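Local atomic coordinates of toxin protein (Yersinia entomophaga, PDB entry 6AQK), a protein that probably acts as an ADP-ribosyltransferase toxin, its C-terminal domain transferring ADP-ribose from NAD+ to a target in the host cell. Residues Ile55-Trp58 with Ala59-Gly62. Sequence-based numbering, arbitrary orientation.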
# COMPACT_ATOMS: atom_id res chain seq x y z
N ILE A 55 7.13 5.79 -20.17
CA ILE A 55 6.97 4.45 -20.68
C ILE A 55 8.23 3.66 -20.54
O ILE A 55 8.20 2.49 -20.09
CB ILE A 55 6.41 4.47 -22.13
CG1 ILE A 55 4.94 4.90 -22.08
CG2 ILE A 55 6.51 3.10 -22.77
CD1 ILE A 55 4.38 5.47 -23.38
N SER A 56 9.36 4.29 -20.85
CA SER A 56 10.65 3.64 -20.74
C SER A 56 11.00 3.12 -19.31
O SER A 56 11.37 1.95 -19.07
CB SER A 56 11.72 4.59 -21.28
OG SER A 56 12.96 3.96 -21.11
N LYS A 57 10.77 3.99 -18.34
CA LYS A 57 10.94 3.65 -16.94
C LYS A 57 9.96 2.57 -16.51
O LYS A 57 10.32 1.61 -15.84
CB LYS A 57 10.69 4.91 -16.08
CG LYS A 57 10.99 4.74 -14.59
CD LYS A 57 12.39 4.17 -14.36
CE LYS A 57 13.14 4.95 -13.31
NZ LYS A 57 14.57 4.55 -13.36
N TRP A 58 8.69 2.76 -16.89
CA TRP A 58 7.65 1.79 -16.56
C TRP A 58 8.04 0.40 -17.07
O TRP A 58 7.96 -0.61 -16.32
CB TRP A 58 6.32 2.29 -17.15
CG TRP A 58 5.14 1.42 -16.87
CD1 TRP A 58 4.96 0.55 -15.81
CD2 TRP A 58 3.98 1.37 -17.65
NE1 TRP A 58 3.70 -0.05 -15.92
CE2 TRP A 58 3.09 0.46 -17.05
CE3 TRP A 58 3.59 2.02 -18.83
CZ2 TRP A 58 1.85 0.13 -17.64
CZ3 TRP A 58 2.40 1.71 -19.39
CH2 TRP A 58 1.52 0.77 -18.79
N ALA A 59 8.52 0.33 -18.31
CA ALA A 59 8.89 -0.98 -18.91
C ALA A 59 10.02 -1.64 -18.11
O ALA A 59 10.00 -2.85 -17.81
CB ALA A 59 9.27 -0.81 -20.39
N GLU A 60 10.98 -0.83 -17.71
CA GLU A 60 12.11 -1.31 -16.93
C GLU A 60 11.63 -1.93 -15.65
O GLU A 60 12.01 -3.07 -15.34
CB GLU A 60 13.04 -0.14 -16.69
CG GLU A 60 14.27 -0.31 -15.81
CD GLU A 60 14.97 1.05 -15.63
OE1 GLU A 60 15.06 1.83 -16.61
OE2 GLU A 60 15.34 1.38 -14.49
N ILE A 61 10.74 -1.22 -14.93
CA ILE A 61 10.24 -1.76 -13.65
C ILE A 61 9.40 -3.04 -13.87
O ILE A 61 9.52 -4.06 -13.15
CB ILE A 61 9.43 -0.71 -12.95
CG1 ILE A 61 10.29 0.51 -12.63
CG2 ILE A 61 8.76 -1.24 -11.66
CD1 ILE A 61 9.43 1.75 -12.57
N GLY A 62 8.57 -3.01 -14.91
CA GLY A 62 7.61 -4.10 -15.15
C GLY A 62 8.29 -5.40 -15.55
O GLY A 62 7.86 -6.48 -15.16
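Lys-57 and Glu-60, three residues apart in helix 51-63, join in a salt bridge, the two side chains crossing at a slant, with NZ of Lys-57 3.5 Å from OE2 of Glu-60. At that length the hydrogen bond within it is weak. Both side chains leave the backbone with CG anti to N (chi1 -174° for Lys-57, 176° for Glu-60), but the glutamate then runs out straight while the lysine bends at chi2 and chi3, a kink that brings its ammonium end over to the carboxylate.

The same lysine serves an apolar neighbour one full turn on. Its CG lies 3.9 Å from CD1 of Ile-61, these chains too passing obliquely, and CD1 also rests 3.4 Å from the carbonyl O of Lys-57. Aliphatic stem and charged tip thus address different partners, Ile-61 and Glu-60.

Beneath the side chains run the i+4 to i backbone hydrogen bonds of the alpha-helix. Ala-59 N donates to Ile-55 O at 2.8 Å, and the next three amides, of Glu-60, Ile-61 and Gly-62, reach back in the same way to Ser-56, Lys-57 and Trp-58; the bond from Gly-62 N to Trp-58 O is again 2.8 Å. The methyl CB of Ala-59 sits 3.5 Å from Ile-55 O, beside the first of these bonds.

The buried indole of Trp-58 finds its partners outside the helix: NE1 donates to the carbonyl O of Tyr-29, the ring meets Phe-33 edge-to-face, and Phe-77 and Val-80 pack against it. Ile-61 meanwhile lies on Ile-35 and Ala-36. The whole is an amphipathic alpha-helix with an i to i+3 salt bridge along its more open side, with Trp-58 and Ile-61 joining helix 51-63 to helix 27-39, and Trp-58 also to helix 74-90.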